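Local coordinates for type IV secretion system protein VirB11 (Brucella suis, PDB 2GZA), which hydrolyses ATP as the hexameric VirB11 ATPase of a type IV secretion system that could help Brucella establish its replication niche in the host, at residues V223-P228 with R246-M251; R89-A94 with P107-H112; R295-V300 with E312-L317; Y267-V272 with Y319-V324. All blocks are in the same frame, centred on the assembly; numbering follows the deposited sequence.

Contact 1: V223-P228 with R246-M251; sequences VHLFYP and RSCLRM
Leu225 and Cys248 mark where the two backbones come nearest, with CA atoms 9.4 Å apart, one on a strand and the other on helix 241-248. Strand 222-226, helix 241-248 and strand 255-258 form a beta-alpha-beta crossover that passes over strand 205-209 in the parallel three-stranded sheet, and this contact lies inside it. From Cys248 to Met251 the chain makes a type I beta turn, closed by Met251 N donating to Cys248 O at 3.0 Å. The turn brings Met251 back toward the strand beside Cys248.

Leu225 carries the contact from the strand side. Its CB points at the helix, and CD1 extends the chain, anti to CA (chi2 174°), and is the methyl that meets both sulfurs. Cys248 holds its sulfur anti to its own carbonyl carbon (chi1 -72°), which directs SG toward the leucine. Met251 contributes its sulfur too, through a side chain that starts toward the strand. Ile206 on the neighbouring strand touches all three residues and extends the apolar layer, while Leu244, earlier on the helix, packs on Leu225 as well. Met251 also reaches Gln103 and Val105 of strand 101-105, joining this layer to the antiparallel sheet. Within the turn, Leu249 packs on Thr184 of a neighbouring subunit. At the centre, Leu225 CD1 lies 3.9 Å from Cys248 SG and 4.3 Å from Met251 SD, touching two sulfurs that are themselves 4.8 Å apart.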
loop_
_atom_site.group_PDB
_atom_site.type_symbol
_atom_site.label_atom_id
_atom_site.label_comp_id
_atom_site.label_asym_id
_atom_site.label_seq_id
_atom_site.Cartn_x
_atom_site.Cartn_y
_atom_site.Cartn_z
ATOM N N VAL C 223 7.541 -0.074 42.443
ATOM C CA VAL C 223 6.323 0.701 42.217
ATOM C C VAL C 223 5.334 -0.167 41.443
ATOM O O VAL C 223 5.689 -0.720 40.399
ATOM C CB VAL C 223 6.612 2.025 41.439
ATOM C CG1 VAL C 223 5.324 2.754 41.111
ATOM C CG2 VAL C 223 7.536 2.938 42.242
ATOM N N HIS C 224 4.117 -0.305 41.963
ATOM C CA HIS C 224 3.049 -0.992 41.234
ATOM C C HIS C 224 2.225 0.025 40.468
ATOM O O HIS C 224 1.603 0.900 41.071
ATOM C CB HIS C 224 2.129 -1.776 42.171
ATOM C CG HIS C 224 2.821 -2.831 42.970
ATOM N ND1 HIS C 224 3.461 -3.903 42.391
ATOM C CD2 HIS C 224 2.944 -2.994 44.307
ATOM C CE1 HIS C 224 3.964 -4.670 43.339
ATOM N NE2 HIS C 224 3.660 -4.143 44.509
ATOM N N LEU C 225 2.230 -0.087 39.146
ATOM C CA LEU C 225 1.393 0.752 38.300
ATOM C C LEU C 225 0.171 -0.017 37.797
ATOM O O LEU C 225 0.231 -1.228 37.576
ATOM C CB LEU C 225 2.183 1.335 37.129
ATOM C CG LEU C 225 3.443 2.166 37.409
ATOM C CD1 LEU C 225 4.141 2.520 36.106
ATOM C CD2 LEU C 225 3.137 3.429 38.213
ATOM N N PHE C 226 -0.936 0.695 37.617
ATOM C CA PHE C 226 -2.210 0.078 37.262
ATOM C C PHE C 226 -2.949 0.818 36.152
ATOM O O PHE C 226 -2.947 2.053 36.113
ATOM C CB PHE C 226 -3.093 -0.044 38.498
ATOM C CG PHE C 226 -2.540 -0.962 39.530
ATOM C CD1 PHE C 226 -1.798 -0.462 40.594
ATOM C CD2 PHE C 226 -2.735 -2.335 39.427
ATOM C CE1 PHE C 226 -1.276 -1.312 41.551
ATOM C CE2 PHE C 226 -2.212 -3.191 40.380
ATOM C CZ PHE C 226 -1.482 -2.680 41.444
ATOM N N TYR C 227 -3.548 0.052 35.237
ATOM C CA TYR C 227 -4.407 0.601 34.197
ATOM C C TYR C 227 -5.818 0.018 34.340
ATOM O O TYR C 227 -5.969 -1.164 34.668
ATOM C CB TYR C 227 -3.826 0.367 32.788
ATOM C CG TYR C 227 -3.624 -1.083 32.401
ATOM C CD1 TYR C 227 -4.618 -1.794 31.732
ATOM C CD2 TYR C 227 -2.435 -1.740 32.692
ATOM C CE1 TYR C 227 -4.435 -3.134 31.374
ATOM C CE2 TYR C 227 -2.244 -3.072 32.347
ATOM C CZ TYR C 227 -3.245 -3.760 31.688
ATOM O OH TYR C 227 -3.056 -5.077 31.345
ATOM N N PRO C 228 -6.856 0.842 34.113
ATOM C CA PRO C 228 -8.234 0.421 34.422
ATOM C C PRO C 228 -8.812 -0.580 33.416
ATOM O O PRO C 228 -8.199 -0.813 32.374
ATOM C CB PRO C 228 -9.008 1.742 34.402
ATOM C CG PRO C 228 -8.231 2.629 33.486
ATOM C CD PRO C 228 -6.793 2.205 33.556
ATOM N N ARG C 246 5.523 3.882 28.787
ATOM C CA ARG C 246 6.235 5.121 28.462
ATOM C C ARG C 246 6.616 5.893 29.715
ATOM O O ARG C 246 7.682 6.503 29.782
ATOM C CB ARG C 246 5.431 5.994 27.493
ATOM C CG ARG C 246 5.581 5.542 26.030
ATOM C CD ARG C 246 4.732 6.353 25.042
ATOM N NE ARG C 246 3.575 5.599 24.543
ATOM C CZ ARG C 246 2.305 5.906 24.799
ATOM N NH1 ARG C 246 2.006 6.961 25.547
ATOM N NH2 ARG C 246 1.325 5.159 24.299
ATOM N N SER C 247 5.747 5.847 30.714
ATOM C CA SER C 247 6.026 6.462 31.996
ATOM C C SER C 247 7.275 5.860 32.650
ATOM O O SER C 247 8.089 6.583 33.219
ATOM C CB SER C 247 4.812 6.337 32.908
ATOM O OG SER C 247 4.927 7.209 34.019
ATOM N N CYS C 248 7.429 4.542 32.540
ATOM C CA CYS C 248 8.583 3.829 33.087
ATOM C C CYS C 248 9.924 4.344 32.593
ATOM O O CYS C 248 10.908 4.315 33.338
ATOM C CB CYS C 248 8.468 2.334 32.806
ATOM S SG CYS C 248 7.198 1.559 33.800
ATOM N N LEU C 249 9.962 4.820 31.349
ATOM C CA LEU C 249 11.184 5.376 30.768
ATOM C C LEU C 249 11.727 6.549 31.592
ATOM O O LEU C 249 12.932 6.812 31.601
ATOM C CB LEU C 249 10.950 5.813 29.318
ATOM C CG LEU C 249 10.482 4.777 28.285
ATOM C CD1 LEU C 249 10.169 5.437 26.963
ATOM C CD2 LEU C 249 11.486 3.643 28.093
ATOM N N ARG C 250 10.829 7.229 32.296
ATOM C CA ARG C 250 11.193 8.388 33.109
ATOM C C ARG C 250 11.239 8.113 34.610
ATOM O O ARG C 250 11.429 9.029 35.402
ATOM C CB ARG C 250 10.230 9.536 32.844
ATOM C CG ARG C 250 10.198 9.987 31.412
ATOM C CD ARG C 250 9.662 11.385 31.306
ATOM N NE ARG C 250 10.097 12.010 30.064
ATOM C CZ ARG C 250 9.350 12.028 28.956
ATOM N NH1 ARG C 250 8.144 11.456 28.949
ATOM N NH2 ARG C 250 9.807 12.608 27.859
ATOM N N MET C 251 11.030 6.862 35.004
ATOM C CA MET C 251 11.272 6.454 36.393
ATOM C C MET C 251 12.636 5.816 36.262
ATOM O O MET C 251 13.205 5.934 35.268
ATOM C CB MET C 251 10.172 5.531 36.890
ATOM C CG MET C 251 8.845 6.269 36.982
ATOM S SD MET C 251 7.388 5.227 36.847
ATOM C CE MET C 251 6.303 6.368 36.054
#

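Contact 2: R89-A94 with P107-H112; sequences RPVLSA and PPACEH
Pro90 and Pro108 cross obliquely, and each offers ring carbons to the other. Pro108 CG lies over the CB-CG bond of Pro90, 3.8 Å from Pro90 CG and equally near Pro90 CB, while Pro108 CD is 4.0 Å from Pro90 CB. The methyl of Ala109 meets the same bond: Ala109 CB is 4.0 Å from Pro90 CB and as far from Pro90 CG. One edge of the Pro90 ring is thus shared by a second proline and a methyl group. Val91 adds a looser touch from its CG2, 4.4 Å from Ala109 CB.

The contact sits at the open end of a beta hairpin, away from its turn, in the six-stranded antiparallel sheet. Strands 91-95 and 101-105 run side by side, and a backbone hydrogen bond between Pro90 and Arg106 continues their pairing just past the strand ends. The chain then bends through 107-112, bringing Ala109 opposite Pro90 with their CA atoms 6.2 Å apart. Beyond Ala109 the loop leaves the hairpin, and Glu111 forms a salt bridge with Arg45.

Everything that meets here is aliphatic carbon. What this contact adds to the hairpin is van der Waals and hydrophobic packing of stiff rings against a small methyl, and the closed rings leave the two prolines little scope for rearrangement.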
loop_
_atom_site.group_PDB
_atom_site.type_symbol
_atom_site.label_atom_id
_atom_site.label_comp_id
_atom_site.label_asym_id
_atom_site.label_seq_id
_atom_site.Cartn_x
_atom_site.Cartn_y
_atom_site.Cartn_z
ATOM N N ARG C 89 -6.193 12.468 35.528
ATOM C CA ARG C 89 -4.889 12.733 34.903
ATOM C C ARG C 89 -3.794 12.474 35.947
ATOM O O ARG C 89 -3.259 13.402 36.550
ATOM C CB ARG C 89 -4.819 14.151 34.341
ATOM C CG ARG C 89 -5.477 14.275 32.967
ATOM C CD ARG C 89 -5.457 15.681 32.411
ATOM N NE ARG C 89 -5.930 15.699 31.027
ATOM C CZ ARG C 89 -6.278 16.794 30.357
ATOM N NH1 ARG C 89 -6.219 17.990 30.932
ATOM N NH2 ARG C 89 -6.692 16.690 29.103
ATOM N N PRO C 90 -3.472 11.186 36.167
ATOM C CA PRO C 90 -2.600 10.766 37.258
ATOM C C PRO C 90 -1.108 10.603 36.935
ATOM O O PRO C 90 -0.334 10.255 37.826
ATOM C CB PRO C 90 -3.202 9.416 37.662
ATOM C CG PRO C 90 -4.078 8.980 36.482
ATOM C CD PRO C 90 -3.980 10.023 35.423
ATOM N N VAL C 91 -0.711 10.844 35.692
ATOM C CA VAL C 91 0.699 10.769 35.312
ATOM C C VAL C 91 1.197 12.149 34.897
ATOM O O VAL C 91 0.624 12.786 34.018
ATOM C CB VAL C 91 0.944 9.714 34.209
ATOM C CG1 VAL C 91 2.379 9.760 33.724
ATOM C CG2 VAL C 91 0.608 8.330 34.736
ATOM N N LEU C 92 2.264 12.602 35.550
ATOM C CA LEU C 92 2.786 13.947 35.339
ATOM C C LEU C 92 4.285 13.944 35.067
ATOM O O LEU C 92 5.047 13.308 35.787
ATOM C CB LEU C 92 2.488 14.815 36.563
ATOM C CG LEU C 92 2.495 16.344 36.450
ATOM C CD1 LEU C 92 1.730 16.910 37.602
ATOM C CD2 LEU C 92 3.889 16.951 36.430
ATOM N N SER C 93 4.692 14.655 34.019
ATOM C CA SER C 93 6.106 14.901 33.737
ATOM C C SER C 93 6.378 16.390 33.801
ATOM O O SER C 93 5.609 17.190 33.268
ATOM C CB SER C 93 6.505 14.364 32.368
ATOM O OG SER C 93 6.400 12.957 32.330
ATOM N N ALA C 94 7.473 16.758 34.456
ATOM C CA ALA C 94 7.833 18.162 34.636
ATOM C C ALA C 94 9.333 18.380 34.762
ATOM O O ALA C 94 10.089 17.460 35.077
ATOM C CB ALA C 94 7.117 18.747 35.845
ATOM N N PRO C 107 -2.406 7.665 42.648
ATOM C CA PRO C 107 -3.265 6.545 43.064
ATOM C C PRO C 107 -4.276 5.791 42.179
ATOM O O PRO C 107 -4.566 4.635 42.501
ATOM C CB PRO C 107 -3.965 7.099 44.283
ATOM C CG PRO C 107 -2.893 7.809 44.929
ATOM C CD PRO C 107 -2.129 8.505 43.822
ATOM N N PRO C 108 -4.893 6.406 41.155
ATOM C CA PRO C 108 -5.507 5.342 40.341
ATOM C C PRO C 108 -4.434 4.581 39.548
ATOM O O PRO C 108 -4.475 3.352 39.484
ATOM C CB PRO C 108 -6.483 6.082 39.428
ATOM C CG PRO C 108 -5.976 7.492 39.384
ATOM C CD PRO C 108 -5.196 7.760 40.662
ATOM N N ALA C 109 -3.462 5.301 38.994
ATOM C CA ALA C 109 -2.443 4.683 38.151
ATOM C C ALA C 109 -1.309 3.982 38.915
ATOM O O ALA C 109 -0.557 3.212 38.326
ATOM C CB ALA C 109 -1.894 5.690 37.159
ATOM N N CYS C 110 -1.188 4.249 40.212
ATOM C CA CYS C 110 -0.242 3.526 41.068
ATOM C C CYS C 110 -0.961 2.970 42.295
ATOM O O CYS C 110 -2.094 3.336 42.557
ATOM C CB CYS C 110 0.923 4.425 41.494
ATOM S SG CYS C 110 0.514 5.664 42.754
ATOM N N GLU C 111 -0.289 2.094 43.038
ATOM C CA GLU C 111 -0.827 1.476 44.253
ATOM C C GLU C 111 -1.523 2.495 45.145
ATOM O O GLU C 111 -0.974 3.571 45.406
ATOM C CB GLU C 111 0.304 0.800 45.031
ATOM C CG GLU C 111 -0.115 -0.079 46.219
ATOM C CD GLU C 111 1.074 -0.647 47.003
ATOM O OE1 GLU C 111 2.165 -0.819 46.433
ATOM O OE2 GLU C 111 0.920 -0.928 48.208
ATOM N N HIS C 112 -2.727 2.152 45.609
ATOM C CA HIS C 112 -3.512 3.046 46.457
ATOM C C HIS C 112 -2.798 3.358 47.764
ATOM O O HIS C 112 -2.121 2.499 48.334
ATOM C CB HIS C 112 -4.922 2.498 46.712
ATOM C CG HIS C 112 -4.964 1.302 47.607
ATOM N ND1 HIS C 112 -5.050 0.011 47.126
ATOM C CD2 HIS C 112 -4.950 1.201 48.958
ATOM C CE1 HIS C 112 -5.077 -0.833 48.139
ATOM N NE2 HIS C 112 -5.017 -0.137 49.262
#

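Contact 3: R295-V300 with E312-L317; sequences RLALMV and EIIRRL
Ile314 CG2 sits in the notch between Ala297 and Val300, one helical turn apart: it is 3.8 Å from Ala297 CA and 3.8 Å from Val300 CB. This methyl is anti to the backbone N, and CG1 is anti to the carbonyl carbon (chi1 -66°), which turns both branches toward Val300, while CG2 alone also reaches Ala297. Val300 and Ile314 meet tip to tip, with Val300 CG1 3.9 Å from Ile314 CG1 and 4.0 Å from Ile314 CD1. Beside the isoleucine, the aliphatic part of Arg315 also meets the alanine, its CD 3.8 Å from Ala297 CB.

These residues lie where helices 289-300 and 311-321 pack. The axes of the two short segments approach to 9.7 Å at an angle of 119°, and the small side chain of Ala297 lets its backbone come near Ile314, with the CA atoms 6.2 Å apart. Arg315 reaches the alanine through a chain bent at chi2 and chi3. Its guanidinium is held outside the two segments, by a salt bridge from NH1 to Glu294 and by hydrogen bonds from NH1 to Tyr311 OH and from NH2 to Tyr319 OH. The next residue, Arg316, forms a salt bridge with Glu294 of a neighbouring subunit, so helix 311-321 serves both this helix pair and the hexamer interface.

Between the segments the chemistry is wholly apolar: branched aliphatic groups and an arginine methylene join the helices, while the charged end of Arg315 is satisfied at the margin, where its bonds probably help hold CD against Ala297.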
loop_
_atom_site.group_PDB
_atom_site.type_symbol
_atom_site.label_atom_id
_atom_site.label_comp_id
_atom_site.label_asym_id
_atom_site.label_seq_id
_atom_site.Cartn_x
_atom_site.Cartn_y
_atom_site.Cartn_z
ATOM N N ARG C 295 1.525 -14.465 17.744
ATOM C CA ARG C 295 0.539 -13.605 18.399
ATOM C C ARG C 295 1.069 -12.225 18.786
ATOM O O ARG C 295 0.320 -11.259 18.761
ATOM C CB ARG C 295 -0.061 -14.296 19.618
ATOM C CG ARG C 295 -1.048 -15.393 19.261
ATOM C CD ARG C 295 -2.066 -15.617 20.351
ATOM N NE ARG C 295 -3.056 -14.548 20.400
ATOM C CZ ARG C 295 -3.287 -13.775 21.453
ATOM N NH1 ARG C 295 -2.613 -13.941 22.583
ATOM N NH2 ARG C 295 -4.215 -12.839 21.380
ATOM N N LEU C 296 2.349 -12.139 19.150
ATOM C CA LEU C 296 2.978 -10.854 19.477
ATOM C C LEU C 296 3.013 -9.935 18.267
ATOM O O LEU C 296 2.807 -8.726 18.390
ATOM C CB LEU C 296 4.391 -11.043 20.036
ATOM C CG LEU C 296 4.506 -11.729 21.402
ATOM C CD1 LEU C 296 5.955 -11.919 21.790
ATOM C CD2 LEU C 296 3.746 -10.971 22.479
ATOM N N ALA C 297 3.252 -10.529 17.103
ATOM C CA ALA C 297 3.269 -9.807 15.837
ATOM C C ALA C 297 1.906 -9.213 15.499
ATOM O O ALA C 297 1.831 -8.086 15.018
ATOM C CB ALA C 297 3.760 -10.709 14.716
ATOM N N LEU C 298 0.841 -9.967 15.763
ATOM C CA LEU C 298 -0.523 -9.484 15.575
ATOM C C LEU C 298 -0.861 -8.331 16.526
ATOM O O LEU C 298 -1.603 -7.422 16.165
ATOM C CB LEU C 298 -1.520 -10.630 15.744
ATOM C CG LEU C 298 -1.895 -11.573 14.584
ATOM C CD1 LEU C 298 -0.795 -11.770 13.538
ATOM C CD2 LEU C 298 -2.393 -12.917 15.119
ATOM N N MET C 299 -0.305 -8.370 17.731
ATOM C CA MET C 299 -0.507 -7.306 18.699
ATOM C C MET C 299 0.185 -6.017 18.243
ATOM O O MET C 299 -0.366 -4.927 18.394
ATOM C CB MET C 299 -0.012 -7.735 20.077
ATOM C CG MET C 299 -0.849 -8.817 20.692
ATOM S SD MET C 299 -0.074 -9.535 22.138
ATOM C CE MET C 299 -1.225 -10.863 22.487
ATOM N N VAL C 300 1.382 -6.155 17.676
ATOM C CA VAL C 300 2.126 -5.020 17.133
ATOM C C VAL C 300 1.313 -4.298 16.054
ATOM O O VAL C 300 1.282 -3.063 15.996
ATOM C CB VAL C 300 3.513 -5.453 16.568
ATOM C CG1 VAL C 300 4.236 -4.280 15.912
ATOM C CG2 VAL C 300 4.385 -6.049 17.667
ATOM N N GLU C 312 7.750 -8.787 8.146
ATOM C CA GLU C 312 9.107 -9.307 8.326
ATOM C C GLU C 312 9.964 -8.483 9.298
ATOM O O GLU C 312 10.826 -9.038 9.962
ATOM C CB GLU C 312 9.812 -9.463 6.973
ATOM N N ILE C 313 9.711 -7.178 9.394
ATOM C CA ILE C 313 10.439 -6.293 10.307
ATOM C C ILE C 313 9.919 -6.424 11.738
ATOM O O ILE C 313 10.698 -6.393 12.689
ATOM C CB ILE C 313 10.424 -4.819 9.798
ATOM C CG1 ILE C 313 11.053 -4.726 8.400
ATOM C CG2 ILE C 313 11.121 -3.868 10.772
ATOM C CD1 ILE C 313 12.389 -5.450 8.244
ATOM N N ILE C 314 8.605 -6.594 11.883
ATOM C CA ILE C 314 7.989 -6.864 13.179
ATOM C C ILE C 314 8.589 -8.147 13.763
ATOM O O ILE C 314 9.028 -8.174 14.916
ATOM C CB ILE C 314 6.446 -6.980 13.048
ATOM C CG1 ILE C 314 5.855 -5.630 12.640
ATOM C CG2 ILE C 314 5.819 -7.476 14.352
ATOM C CD1 ILE C 314 4.417 -5.666 12.191
ATOM N N ARG C 315 8.632 -9.192 12.941
ATOM C CA ARG C 315 9.191 -10.474 13.339
ATOM C C ARG C 315 10.676 -10.392 13.664
ATOM O O ARG C 315 11.171 -11.107 14.531
ATOM C CB ARG C 315 8.944 -11.534 12.260
ATOM C CG ARG C 315 7.475 -11.981 12.116
ATOM C CD ARG C 315 6.883 -12.514 13.428
ATOM N NE ARG C 315 7.539 -13.747 13.847
ATOM C CZ ARG C 315 7.081 -14.971 13.597
ATOM N NH1 ARG C 315 5.935 -15.146 12.944
ATOM N NH2 ARG C 315 7.770 -16.022 14.009
ATOM N N ARG C 316 11.386 -9.518 12.969
ATOM C CA ARG C 316 12.785 -9.282 13.273
ATOM C C ARG C 316 12.961 -8.526 14.595
ATOM O O ARG C 316 13.859 -8.844 15.372
ATOM C CB ARG C 316 13.455 -8.551 12.116
ATOM C CG ARG C 316 14.874 -8.106 12.389
ATOM C CD ARG C 316 14.984 -6.685 11.916
ATOM N NE ARG C 316 16.345 -6.156 11.852
ATOM C CZ ARG C 316 17.281 -6.536 11.000
ATOM N NH1 ARG C 316 17.034 -7.487 10.149
ATOM N NH2 ARG C 316 18.474 -5.977 11.015
ATOM N N LEU C 317 12.103 -7.543 14.848
ATOM C CA LEU C 317 12.141 -6.798 16.103
ATOM C C LEU C 317 11.901 -7.697 17.308
ATOM O O LEU C 317 12.585 -7.578 18.316
ATOM C CB LEU C 317 11.152 -5.625 16.083
ATOM C CG LEU C 317 11.752 -4.258 15.742
ATOM C CD1 LEU C 317 12.990 -3.941 16.601
ATOM C CD2 LEU C 317 12.108 -4.174 14.295
#

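Contact 4: Y267-V272 with Y319-V324; sequences YDFINV and YLVVDV
Phe269 approaches Val321 with its ring turned obliquely to the valine: Val321 CG1 lies 4.5 Å from ring atom CE2. The ring is carried toward the valine by a first torsion that puts CG anti to the backbone N (chi1 -175°). The other flat group is the peptide carbonyl of Ile270, whose O is 3.7 Å from Val321 CG2, a van der Waals touch.

Val321 therefore divides its methyls, CG1 to the phenyl ring and CG2 to the backbone and side chain of Ile270, where Ile270 CG2 is 4.3 Å from Val321 CG2. Its CB points at helix 265-274, and the nearest CA pair is Ile270 with Val321 at 6.4 Å. Val321 is the last residue of helix 311-321. Val322 leaves helical geometry, and the chain then enters strand 324-331 of the mixed sheet, in this P-loop NTPase. Next in the chain, Asp323 makes a salt bridge with Lys350 through OD1 and accepts a hydrogen bond from Val177 N at OD2.

Leu317 and Leu318 also pack on Ile270, adding to the same apolar layer. The contact is van der Waals throughout, hydrocarbon on hydrocarbon except where the Val321 CG2 methyl touches the Ile270 carbonyl O, and it has little directional preference.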
loop_
_atom_site.group_PDB
_atom_site.type_symbol
_atom_site.label_atom_id
_atom_site.label_comp_id
_atom_site.label_asym_id
_atom_site.label_seq_id
_atom_site.Cartn_x
_atom_site.Cartn_y
_atom_site.Cartn_z
ATOM N N TYR C 267 4.135 -3.084 20.842
ATOM C CA TYR C 267 5.040 -2.214 20.104
ATOM C C TYR C 267 5.840 -1.299 21.035
ATOM O O TYR C 267 7.039 -1.084 20.826
ATOM C CB TYR C 267 4.276 -1.388 19.073
ATOM C CG TYR C 267 5.147 -0.473 18.243
ATOM C CD1 TYR C 267 5.793 -0.942 17.109
ATOM C CD2 TYR C 267 5.326 0.860 18.592
ATOM C CE1 TYR C 267 6.593 -0.107 16.348
ATOM C CE2 TYR C 267 6.125 1.704 17.835
ATOM C CZ TYR C 267 6.755 1.209 16.713
ATOM O OH TYR C 267 7.552 2.027 15.944
ATOM N N ASP C 268 5.176 -0.746 22.042
ATOM C CA ASP C 268 5.852 0.053 23.045
ATOM C C ASP C 268 6.822 -0.822 23.830
ATOM O O ASP C 268 7.915 -0.374 24.152
ATOM C CB ASP C 268 4.835 0.717 23.954
ATOM C CG ASP C 268 3.862 1.577 23.187
ATOM O OD1 ASP C 268 2.762 1.077 22.853
ATOM O OD2 ASP C 268 4.206 2.749 22.902
ATOM N N PHE C 269 6.432 -2.068 24.108
ATOM C CA PHE C 269 7.290 -3.023 24.800
ATOM C C PHE C 269 8.581 -3.206 24.018
ATOM O O PHE C 269 9.676 -3.108 24.577
ATOM C CB PHE C 269 6.579 -4.377 24.966
ATOM C CG PHE C 269 7.357 -5.376 25.773
ATOM C CD1 PHE C 269 7.282 -5.378 27.158
ATOM C CD2 PHE C 269 8.155 -6.321 25.147
ATOM C CE1 PHE C 269 7.994 -6.306 27.913
ATOM C CE2 PHE C 269 8.875 -7.247 25.887
ATOM C CZ PHE C 269 8.794 -7.238 27.279
ATOM N N ILE C 270 8.448 -3.471 22.723
ATOM C CA ILE C 270 9.583 -3.630 21.818
ATOM C C ILE C 270 10.483 -2.411 21.870
ATOM O O ILE C 270 11.706 -2.525 21.905
ATOM C CB ILE C 270 9.125 -3.880 20.357
ATOM C CG1 ILE C 270 8.632 -5.314 20.184
ATOM C CG2 ILE C 270 10.255 -3.612 19.351
ATOM C CD1 ILE C 270 7.954 -5.570 18.840
ATOM N N ASN C 271 9.882 -1.237 21.895
ATOM C CA ASN C 271 10.690 -0.026 21.927
ATOM C C ASN C 271 11.313 0.280 23.254
ATOM O O ASN C 271 12.392 0.876 23.306
ATOM C CB ASN C 271 9.930 1.192 21.436
ATOM C CG ASN C 271 10.283 1.536 20.017
ATOM O OD1 ASN C 271 11.458 1.691 19.670
ATOM N ND2 ASN C 271 9.264 1.637 19.171
ATOM N N VAL C 272 10.651 -0.119 24.337
ATOM C CA VAL C 272 11.239 0.039 25.653
ATOM C C VAL C 272 12.472 -0.877 25.741
ATOM O O VAL C 272 13.551 -0.448 26.166
ATOM C CB VAL C 272 10.215 -0.279 26.756
ATOM C CG1 VAL C 272 10.907 -0.475 28.096
ATOM C CG2 VAL C 272 9.176 0.835 26.836
ATOM N N TYR C 319 12.567 -10.892 17.528
ATOM C CA TYR C 319 13.747 -11.723 17.719
ATOM C C TYR C 319 14.943 -10.980 18.302
ATOM O O TYR C 319 15.761 -11.583 18.998
ATOM C CB TYR C 319 14.152 -12.433 16.425
ATOM C CG TYR C 319 13.194 -13.516 15.959
ATOM C CD1 TYR C 319 12.885 -13.660 14.609
ATOM C CD2 TYR C 319 12.601 -14.399 16.865
ATOM C CE1 TYR C 319 12.007 -14.647 14.171
ATOM C CE2 TYR C 319 11.719 -15.385 16.435
ATOM C CZ TYR C 319 11.432 -15.503 15.087
ATOM O OH TYR C 319 10.566 -16.484 14.654
ATOM N N LEU C 320 15.045 -9.685 18.018
ATOM C CA LEU C 320 16.114 -8.857 18.559
ATOM C C LEU C 320 15.892 -8.525 20.023
ATOM O O LEU C 320 16.844 -8.290 20.766
ATOM C CB LEU C 320 16.238 -7.575 17.746
ATOM C CG LEU C 320 16.873 -7.723 16.364
ATOM C CD1 LEU C 320 16.711 -6.448 15.587
ATOM C CD2 LEU C 320 18.345 -8.107 16.456
ATOM N N VAL C 321 14.631 -8.533 20.428
ATOM C CA VAL C 321 14.208 -8.035 21.724
ATOM C C VAL C 321 13.883 -9.169 22.702
ATOM O O VAL C 321 14.163 -9.062 23.893
ATOM C CB VAL C 321 13.004 -7.087 21.530
ATOM C CG1 VAL C 321 12.075 -7.092 22.729
ATOM C CG2 VAL C 321 13.496 -5.697 21.213
ATOM N N VAL C 322 13.302 -10.252 22.199
ATOM C CA VAL C 322 12.847 -11.353 23.054
ATOM C C VAL C 322 13.872 -12.469 23.072
ATOM O O VAL C 322 14.120 -13.102 22.048
ATOM C CB VAL C 322 11.453 -11.922 22.610
ATOM C CG1 VAL C 322 11.067 -13.125 23.457
ATOM C CG2 VAL C 322 10.371 -10.854 22.706
ATOM N N ASP C 323 14.454 -12.713 24.238
ATOM C CA ASP C 323 15.532 -13.685 24.376
ATOM C C ASP C 323 15.002 -15.092 24.613
ATOM O O ASP C 323 15.447 -16.045 23.969
ATOM C CB ASP C 323 16.480 -13.286 25.503
ATOM C CG ASP C 323 17.230 -12.010 25.202
ATOM O OD1 ASP C 323 17.847 -11.938 24.119
ATOM O OD2 ASP C 323 17.199 -11.084 26.049
ATOM N N VAL C 324 14.057 -15.222 25.540
ATOM C CA VAL C 324 13.551 -16.525 25.939
ATOM C C VAL C 324 12.026 -16.534 25.927
ATOM O O VAL C 324 11.389 -15.575 26.345
ATOM C CB VAL C 324 14.074 -16.932 27.346
ATOM C CG1 VAL C 324 13.533 -18.292 27.764
ATOM C CG2 VAL C 324 15.598 -16.938 27.383
#

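In the fold
Following the chain from the N terminus, contact 2 closes first, at the open end of the hairpin of strands 91-95 and 101-105, away from its turn. Contact 1 follows in series, within the crossover from strand 222-226 through helix 241-248 to strand 255-258. The two meet through a probable hydrogen bond from Phe226 N to Ala109 O, so the antiparallel sheet's loop lies along the edge of the parallel sheet. Contact 4 then closes the longest loop, from helix 265-274 to the end of helix 311-321, and contact 3 falls within it; nothing crosses. Contacts 3 and 4 share helix 311-321 and meet where Val300 packs on Ile270. Contacts 1 and 4 touch through Leu249 and Val272.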